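Local structure of beta-1,3-1,4-glucanase (Caldicellulosiruptor sp. F32, 5H4R) at residues H142-M145 / Y149-N152; Q154-S159 / I214-Q219; V186-L191 / F196-D201. The protein hydrolyses mixed-linkage beta-1,3-1,4-glucans such as lichenan as a glycoside hydrolase of family 5, and here holds a cellotetraose chain. The protein carries 1 engineered substitution. One frame throughout, in Å; residues are numbered along the deposited sequence.

Contact 1. Residues H142-M145 / Y149-N152; sequences HDIM and YYPN. With BGC (beta-D-glucopyranose), chain B.
I144 and Y149 form a single backbone bridge, their CA atoms 4.9 Å apart, closed by Y149 N donating to D143 O at 3.1 Å and by a weak bond from M145 N to Y149 O. I144 is the centre of an inverse gamma turn, and I144 CA lies 3.2 Å from Y149 O in a CA-H...O contact. The side chains of I144 and Y149 run side by side in the same direction; CD1 of I144 meets the Y149 ring obliquely, 3.7 Å from its CD1. Y149 CG, anti to the backbone N (chi1 -173°), sends the ring in among I144, V186, P189 and helices 156-173 and 205-226. Y150 goes elsewhere: its CD1 lies 3.7 Å from the carbonyl carbon of M145, and its hydroxyl bonds to T192 N. D143 carries its carboxylate away from 149-152, to H104, Y162 and W103 N, tying the loop after strand 135-139 to its neighbours. At the start of that loop, CE1 of H142 lies 3.4 Å from O6 of the chain B glucose. With an alanine in place of H142 the imidazole beside O6 would be gone, and that hydroxymethyl group would probably be freer to turn. The bridge is held by main-chain atoms, with apolar packing beside it; the three hydrogen-bond partners of D143 would probably favour its ionised form.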
# COMPACT_ATOMS: atom_id res chain seq x y z
N HIS A 142 8.62 -2.39 -6.30
CA HIS A 142 8.95 -2.11 -7.70
C HIS A 142 9.84 -3.21 -8.29
O HIS A 142 10.95 -2.97 -8.76
CB HIS A 142 9.67 -0.77 -7.89
CG HIS A 142 8.87 0.44 -7.55
ND1 HIS A 142 7.60 0.68 -8.04
CD2 HIS A 142 9.20 1.53 -6.81
CE1 HIS A 142 7.17 1.84 -7.58
NE2 HIS A 142 8.12 2.38 -6.85
N ASP A 143 9.29 -4.42 -8.29
CA ASP A 143 9.93 -5.61 -8.84
C ASP A 143 9.13 -6.19 -10.00
O ASP A 143 9.23 -7.38 -10.30
CB ASP A 143 10.10 -6.68 -7.76
CG ASP A 143 11.06 -6.28 -6.65
OD1 ASP A 143 11.89 -5.39 -6.87
OD2 ASP A 143 11.01 -6.91 -5.57
N ILE A 144 8.35 -5.36 -10.70
CA ILE A 144 7.43 -5.85 -11.72
C ILE A 144 8.17 -5.77 -13.06
O ILE A 144 8.12 -4.76 -13.77
CB ILE A 144 6.11 -5.08 -11.72
CG1 ILE A 144 5.55 -4.97 -10.29
CG2 ILE A 144 5.11 -5.74 -12.68
CD1 ILE A 144 5.27 -6.31 -9.59
N MET A 145 8.86 -6.85 -13.40
CA MET A 145 9.65 -6.91 -14.62
C MET A 145 9.90 -8.37 -14.96
O MET A 145 9.99 -9.21 -14.06
CB MET A 145 10.97 -6.14 -14.46
CG MET A 145 11.61 -6.29 -13.11
SD MET A 145 12.77 -4.94 -12.68
CE MET A 145 13.98 -5.29 -13.93
N TYR A 149 9.00 -10.47 -10.78
CA TYR A 149 7.55 -10.67 -10.74
C TYR A 149 6.97 -10.15 -12.05
O TYR A 149 7.05 -8.95 -12.34
CB TYR A 149 6.92 -9.94 -9.54
CG TYR A 149 5.45 -10.23 -9.32
CD1 TYR A 149 4.49 -9.85 -10.26
CD2 TYR A 149 5.02 -10.94 -8.19
CE1 TYR A 149 3.16 -10.13 -10.08
CE2 TYR A 149 3.68 -11.21 -8.01
CZ TYR A 149 2.76 -10.80 -8.94
OH TYR A 149 1.43 -11.09 -8.75
N TYR A 150 6.41 -11.04 -12.87
CA TYR A 150 5.72 -10.57 -14.06
C TYR A 150 4.50 -11.44 -14.35
O TYR A 150 4.62 -12.66 -14.54
CB TYR A 150 6.66 -10.54 -15.27
CG TYR A 150 6.24 -9.50 -16.28
CD1 TYR A 150 6.37 -8.13 -15.99
CD2 TYR A 150 5.65 -9.87 -17.49
CE1 TYR A 150 5.97 -7.17 -16.89
CE2 TYR A 150 5.24 -8.92 -18.39
CZ TYR A 150 5.40 -7.57 -18.09
OH TYR A 150 4.96 -6.66 -19.02
N PRO A 151 3.28 -10.85 -14.40
CA PRO A 151 2.06 -11.68 -14.43
C PRO A 151 1.55 -12.02 -15.82
O PRO A 151 0.51 -11.53 -16.28
CB PRO A 151 1.07 -10.81 -13.67
CG PRO A 151 1.45 -9.40 -14.09
CD PRO A 151 2.96 -9.43 -14.14
N ASN A 152 2.27 -12.89 -16.53
CA ASN A 152 1.72 -13.49 -17.73
C ASN A 152 2.26 -14.90 -17.88
O ASN A 152 3.15 -15.33 -17.14
CB ASN A 152 1.96 -12.61 -18.98
CG ASN A 152 3.42 -12.49 -19.39
OD1 ASN A 152 4.32 -13.14 -18.85
ND2 ASN A 152 3.65 -11.62 -20.39
C2 BGC B . 6.47 8.14 -6.00
C3 BGC B . 7.33 8.85 -7.03
C4 BGC B . 8.29 7.85 -7.67
C5 BGC B . 7.52 6.65 -8.22
C6 BGC B . 8.44 5.56 -8.75
C1 BGC B . 5.76 6.98 -6.68
O2 BGC B . 5.52 9.06 -5.46
O3 BGC B . 8.04 9.89 -6.34
O4 BGC B . 8.90 8.51 -8.79
O5 BGC B . 6.74 6.08 -7.19
O6 BGC B . 7.65 4.59 -9.47

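Contact 2. Residues Q154-S159 / I214-Q219; sequences QHLQTS and INKLNQ
L156 and S159, in the first turn of helix 156-173, pack against K216 and L217 of helix 205-226; the two helices are neighbours on the outside of the (beta/alpha)8 TIM barrel, following strands 135-139 and 181-184. The backbones come nearest at S159 and L217, whose CA atoms are 7.5 Å apart, and no hydrogen bond crosses. Along 214-219, I214 points away from the other helix and packs on Y242, while N215 is fixed by main-chain atoms of E253 and K255 in a loop further along the chain. K216 is the first to touch: its CB points at the other helix, but the chain then bends off, so that only the aliphatic root counts here, CG lying 4.3 Å from CD1 of L156. L217 carries the contact. Its CG sits beside the backbone N and anti to the carbonyl carbon (chi1 -66°), which brings both methyls to the facing helix. L156 and L217 lie alongside each other, pointing opposite ways, CD1 of L156 resting 4.0 Å from CG of L217. I160, V163 and Y149 also pack on L217, so it is buried among apolar groups drawn from helix and loop. Beyond it, N218 bonds to P240 O, and Q219 to K258 N and to D223 one turn on in its own helix. H155 is the N-cap residue of helix 156-173, and its carbonyl O accepts from S159 N at 3.0 Å. The S159 hydroxyl has Y150 O as its probable hydrogen-bond partner, which leaves the carbon side of the residue to the leucine: L217 CD1 lies 3.9 Å from S159 CB, and L217 CD2 reaches 3.6 Å from the S159 carbonyl carbon.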
# COMPACT_ATOMS: atom_id res chain seq x y z
N GLN A 154 3.98 -16.28 -20.23
CA GLN A 154 5.35 -16.37 -20.72
C GLN A 154 6.36 -16.36 -19.59
O GLN A 154 7.38 -17.04 -19.66
CB GLN A 154 5.64 -15.21 -21.68
CG GLN A 154 7.08 -15.17 -22.17
CD GLN A 154 7.33 -14.06 -23.17
OE1 GLN A 154 6.47 -13.20 -23.40
NE2 GLN A 154 8.51 -14.06 -23.78
N HIS A 155 6.10 -15.57 -18.54
CA HIS A 155 7.06 -15.41 -17.45
C HIS A 155 6.56 -16.01 -16.15
O HIS A 155 7.15 -15.76 -15.09
CB HIS A 155 7.39 -13.93 -17.26
CG HIS A 155 8.07 -13.34 -18.45
ND1 HIS A 155 7.43 -12.51 -19.36
CD2 HIS A 155 9.33 -13.50 -18.92
CE1 HIS A 155 8.28 -12.16 -20.31
NE2 HIS A 155 9.43 -12.75 -20.07
N LEU A 156 5.49 -16.81 -16.19
CA LEU A 156 4.85 -17.26 -14.95
C LEU A 156 5.77 -18.17 -14.15
O LEU A 156 5.80 -18.08 -12.91
CB LEU A 156 3.52 -17.95 -15.26
CG LEU A 156 2.71 -18.43 -14.04
CD1 LEU A 156 2.32 -17.29 -13.13
CD2 LEU A 156 1.46 -19.19 -14.51
N GLN A 157 6.52 -19.07 -14.80
CA GLN A 157 7.35 -20.00 -14.05
C GLN A 157 8.42 -19.26 -13.24
O GLN A 157 8.64 -19.55 -12.06
CB GLN A 157 7.99 -21.02 -14.99
CG GLN A 157 8.99 -21.94 -14.29
CD GLN A 157 9.67 -22.91 -15.24
OE1 GLN A 157 9.09 -23.33 -16.24
NE2 GLN A 157 10.91 -23.25 -14.92
N THR A 158 9.07 -18.27 -13.85
CA THR A 158 10.03 -17.45 -13.10
C THR A 158 9.34 -16.60 -12.04
O THR A 158 9.89 -16.39 -10.95
CB THR A 158 10.81 -16.59 -14.07
OG1 THR A 158 11.55 -17.46 -14.94
CG2 THR A 158 11.78 -15.69 -13.33
N SER A 159 8.13 -16.12 -12.32
CA SER A 159 7.42 -15.32 -11.32
C SER A 159 7.06 -16.16 -10.09
O SER A 159 7.18 -15.68 -8.96
CB SER A 159 6.16 -14.71 -11.94
OG SER A 159 6.53 -13.82 -12.97
N ILE A 214 -2.07 -13.46 -11.75
CA ILE A 214 -2.06 -12.80 -10.44
C ILE A 214 -2.76 -13.68 -9.41
O ILE A 214 -2.31 -13.78 -8.26
CB ILE A 214 -2.69 -11.40 -10.53
CG1 ILE A 214 -1.75 -10.43 -11.25
CG2 ILE A 214 -2.98 -10.81 -9.11
CD1 ILE A 214 -2.39 -9.14 -11.64
N ASN A 215 -3.86 -14.32 -9.80
CA ASN A 215 -4.53 -15.27 -8.90
C ASN A 215 -3.57 -16.38 -8.49
O ASN A 215 -3.47 -16.73 -7.30
CB ASN A 215 -5.77 -15.85 -9.56
CG ASN A 215 -6.94 -14.88 -9.64
OD1 ASN A 215 -7.01 -13.92 -8.87
ND2 ASN A 215 -7.88 -15.14 -10.55
N LYS A 216 -2.83 -16.93 -9.45
CA LYS A 216 -1.89 -18.01 -9.17
C LYS A 216 -0.79 -17.53 -8.24
O LYS A 216 -0.41 -18.23 -7.28
CB LYS A 216 -1.28 -18.53 -10.47
CG LYS A 216 -0.09 -19.48 -10.30
CD LYS A 216 -0.49 -20.82 -9.63
CE LYS A 216 0.65 -21.82 -9.69
NZ LYS A 216 0.35 -23.07 -8.94
N LEU A 217 -0.23 -16.36 -8.53
CA LEU A 217 0.89 -15.86 -7.73
C LEU A 217 0.45 -15.46 -6.33
O LEU A 217 1.23 -15.59 -5.38
CB LEU A 217 1.53 -14.70 -8.46
CG LEU A 217 2.21 -15.11 -9.78
CD1 LEU A 217 2.52 -13.91 -10.68
CD2 LEU A 217 3.48 -15.90 -9.50
N ASN A 218 -0.80 -15.00 -6.17
CA ASN A 218 -1.32 -14.73 -4.83
C ASN A 218 -1.52 -16.01 -4.05
O ASN A 218 -1.26 -16.06 -2.84
CB ASN A 218 -2.63 -13.94 -4.90
CG ASN A 218 -2.43 -12.46 -5.15
OD1 ASN A 218 -1.36 -11.91 -4.90
ND2 ASN A 218 -3.49 -11.79 -5.59
N GLN A 219 -1.91 -17.08 -4.73
CA GLN A 219 -2.02 -18.38 -4.06
C GLN A 219 -0.65 -18.92 -3.67
O GLN A 219 -0.49 -19.47 -2.57
CB GLN A 219 -2.76 -19.36 -4.97
CG GLN A 219 -3.01 -20.67 -4.30
CD GLN A 219 -4.06 -20.57 -3.23
OE1 GLN A 219 -5.24 -20.28 -3.51
NE2 GLN A 219 -3.66 -20.80 -2.00

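Contact 3. Residues V186-L191 / F196-D201; sequences VNQPRL and FEWWLD. Engineered in segment 186-191: Q188 (natural residue Glu). With BGC (beta-D-glucopyranose), chain C; BGC (beta-D-glucopyranose), chain D.
R190 meets E197 and W198 because its CG stands between the backbone N and the carbonyl carbon (chi1 67°) and the chain then runs extended to NE; E197, with CG anti to its backbone N and an extended chain, comes to the same place from the other segment. The salt bridge is side-on and converges on one oxygen: R190 NE lies 2.8 Å from E197 OE2 and R190 NH2 3.0 Å from the same atom, both bonds near the guanidinium plane. The third nitrogen, NH1, turns back to Q188 O at 2.9 Å, also in that plane, so all three fix the group's rotation. E197 OE1 is taken by G193 N. Held this way, the guanidinium lies almost flat on the W198 indole, the planes 15° apart and NE 3.3 Å from CH2, while R190 CD makes a CH-pi contact over the six-membered ring. This long loop follows strand 181-184 at the C-terminal rim of the (beta/alpha)8 barrel, where the Asn-Glu pair of family 5 follows the fourth strand; Q188, engineered from Glu, occupies a position consistent with the general acid/base, and E326, near the end of the seventh strand, with the nucleophile. Q188 NE2 donates to O4 of the chain C glucose at 3.1 Å, the glycosidic oxygen joining it to the chain D glucose, and meets the edge of W198. Q188 OE1 is hydrogen-bonded to H272. N187 ND2 donates to O2 of the chain D glucose at 3.0 Å, and R98 holds its OD1. On the indole face opposite R190 lies the chain C glucose, its C1 3.8 Å from W198 CH2. L191 O, buried here without a hydrogen-bond partner in the model, lies 3.0 Å from E197 CA in a CA-H...O contact.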
# COMPACT_ATOMS: atom_id res chain seq x y z
N VAL A 186 2.40 -8.36 -3.05
CA VAL A 186 3.04 -7.60 -4.11
C VAL A 186 2.24 -6.31 -4.18
O VAL A 186 1.08 -6.28 -3.75
CB VAL A 186 3.01 -8.39 -5.45
CG1 VAL A 186 1.61 -8.70 -5.90
CG2 VAL A 186 3.77 -7.64 -6.54
N ASN A 187 2.86 -5.27 -4.71
CA ASN A 187 2.30 -3.92 -4.69
C ASN A 187 1.25 -3.72 -5.78
O ASN A 187 0.05 -3.73 -5.50
CB ASN A 187 3.46 -2.93 -4.81
CG ASN A 187 3.01 -1.52 -4.87
OD1 ASN A 187 2.22 -1.08 -4.05
ND2 ASN A 187 3.54 -0.77 -5.84
N GLN A 188 1.68 -3.57 -7.03
CA GLN A 188 0.78 -3.24 -8.14
C GLN A 188 1.10 -4.16 -9.31
O GLN A 188 1.66 -3.74 -10.34
CB GLN A 188 0.87 -1.76 -8.53
CG GLN A 188 0.35 -0.90 -7.43
CD GLN A 188 0.30 0.57 -7.72
OE1 GLN A 188 -0.54 1.26 -7.15
NE2 GLN A 188 1.22 1.07 -8.53
N PRO A 189 0.75 -5.43 -9.20
CA PRO A 189 1.11 -6.40 -10.24
C PRO A 189 0.38 -6.08 -11.54
O PRO A 189 -0.84 -5.89 -11.54
CB PRO A 189 0.68 -7.74 -9.66
CG PRO A 189 -0.42 -7.41 -8.74
CD PRO A 189 -0.09 -6.03 -8.15
N ARG A 190 1.13 -6.01 -12.64
CA ARG A 190 0.57 -5.54 -13.90
C ARG A 190 1.54 -5.84 -15.02
O ARG A 190 2.71 -6.18 -14.80
CB ARG A 190 0.27 -4.05 -13.85
CG ARG A 190 1.53 -3.20 -13.76
CD ARG A 190 1.25 -1.81 -13.25
NE ARG A 190 2.41 -0.96 -13.40
CZ ARG A 190 3.43 -0.91 -12.54
NH1 ARG A 190 3.43 -1.68 -11.45
NH2 ARG A 190 4.46 -0.13 -12.78
N LEU A 191 1.06 -5.66 -16.25
CA LEU A 191 1.92 -5.70 -17.42
C LEU A 191 2.45 -4.28 -17.56
O LEU A 191 1.71 -3.32 -17.36
CB LEU A 191 1.13 -6.13 -18.65
CG LEU A 191 0.41 -7.49 -18.53
CD1 LEU A 191 -0.53 -7.71 -19.71
CD2 LEU A 191 1.42 -8.60 -18.46
N PHE A 196 -2.20 -1.90 -21.62
CA PHE A 196 -2.92 -2.53 -20.52
C PHE A 196 -2.27 -2.33 -19.16
O PHE A 196 -2.73 -2.93 -18.19
CB PHE A 196 -3.07 -4.02 -20.80
CG PHE A 196 -3.87 -4.32 -22.04
CD1 PHE A 196 -5.12 -3.78 -22.23
CD2 PHE A 196 -3.36 -5.17 -23.00
CE1 PHE A 196 -5.86 -4.06 -23.37
CE2 PHE A 196 -4.08 -5.47 -24.14
CZ PHE A 196 -5.34 -4.92 -24.33
N GLU A 197 -1.24 -1.51 -19.04
CA GLU A 197 -0.54 -1.40 -17.77
C GLU A 197 -1.48 -0.99 -16.64
O GLU A 197 -1.37 -1.50 -15.52
CB GLU A 197 0.64 -0.41 -17.88
CG GLU A 197 1.36 -0.26 -16.54
CD GLU A 197 2.73 0.36 -16.61
OE1 GLU A 197 3.25 0.62 -17.73
OE2 GLU A 197 3.30 0.59 -15.50
N TRP A 198 -2.39 -0.06 -16.91
CA TRP A 198 -3.27 0.47 -15.87
C TRP A 198 -4.75 0.22 -16.13
O TRP A 198 -5.58 0.70 -15.34
CB TRP A 198 -3.04 1.98 -15.68
CG TRP A 198 -1.61 2.31 -15.35
CD1 TRP A 198 -0.70 2.92 -16.16
CD2 TRP A 198 -0.90 2.00 -14.13
NE1 TRP A 198 0.50 3.05 -15.52
CE2 TRP A 198 0.42 2.46 -14.28
CE3 TRP A 198 -1.26 1.37 -12.93
CZ2 TRP A 198 1.39 2.35 -13.27
CZ3 TRP A 198 -0.29 1.24 -11.94
CH2 TRP A 198 1.01 1.73 -12.11
N TRP A 199 -5.11 -0.50 -17.18
CA TRP A 199 -6.50 -0.71 -17.55
C TRP A 199 -6.59 -2.04 -18.27
O TRP A 199 -5.73 -2.36 -19.09
CB TRP A 199 -6.98 0.43 -18.45
CG TRP A 199 -8.32 0.19 -19.06
CD1 TRP A 199 -9.54 0.39 -18.48
CD2 TRP A 199 -8.57 -0.31 -20.38
NE1 TRP A 199 -10.54 0.05 -19.36
CE2 TRP A 199 -9.97 -0.37 -20.53
CE3 TRP A 199 -7.75 -0.69 -21.44
CZ2 TRP A 199 -10.57 -0.82 -21.71
CZ3 TRP A 199 -8.35 -1.13 -22.61
CH2 TRP A 199 -9.74 -1.19 -22.74
N LEU A 200 -7.64 -2.79 -17.98
CA LEU A 200 -7.89 -4.06 -18.64
C LEU A 200 -9.12 -4.02 -19.53
O LEU A 200 -10.12 -3.38 -19.21
CB LEU A 200 -8.08 -5.18 -17.62
CG LEU A 200 -6.92 -5.44 -16.69
CD1 LEU A 200 -7.27 -6.57 -15.75
CD2 LEU A 200 -5.65 -5.77 -17.47
N ASP A 201 -9.02 -4.72 -20.65
CA ASP A 201 -10.15 -5.14 -21.45
C ASP A 201 -10.33 -6.63 -21.19
O ASP A 201 -9.54 -7.45 -21.66
CB ASP A 201 -9.86 -4.86 -22.93
CG ASP A 201 -10.96 -5.32 -23.85
OD1 ASP A 201 -11.93 -5.96 -23.40
OD2 ASP A 201 -10.84 -5.07 -25.07
C2 BGC C . 0.76 5.89 -11.14
C3 BGC C . 1.72 5.13 -10.23
C4 BGC C . 1.06 4.83 -8.88
C5 BGC C . -0.26 4.10 -9.12
C6 BGC C . -1.22 4.03 -7.93
C1 BGC C . -0.52 5.07 -11.32
O1 BGC C . -1.52 5.77 -12.09
O2 BGC C . 1.43 6.12 -12.39
O3 BGC C . 2.89 5.92 -10.01
O4 BGC C . 2.03 4.04 -8.18
O5 BGC C . -1.05 4.86 -10.03
O6 BGC C . -2.53 3.54 -8.33
C2 BGC D . 3.09 3.19 -6.24
C3 BGC D . 4.04 4.12 -5.52
C4 BGC D . 3.97 5.47 -6.21
C5 BGC D . 2.61 6.04 -5.82
C6 BGC D . 2.35 7.41 -6.45
C1 BGC D . 1.82 3.88 -6.77
O2 BGC D . 2.77 2.06 -5.40
O3 BGC D . 5.34 3.55 -5.61
O4 BGC D . 5.01 6.29 -5.70
O5 BGC D . 1.54 5.16 -6.18
O6 BGC D . 2.57 7.43 -7.87

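Contact 1, in the loop after strand 135-139, lies between the other two: its centre is about 9 Å from that of contact 2 and about 10 Å from that of contact 3, while contacts 2 and 3 are about 14 Å apart. Y149 joins all three, its CZ 3.6 Å from L217 CD1 and its CE1 3.5 Å from P189 CB. Y150 O and S159 OG, 2.7 Å apart, form a probable hydrogen bond between loop and helix, and I214 CD1 approaches P189 O at 3.6 Å. Contacts 1 and 3 reach the cellotetraose through H142 and through N187, Q188 and W198; contact 2 lies behind them in the outer helix layer, away from the sugar.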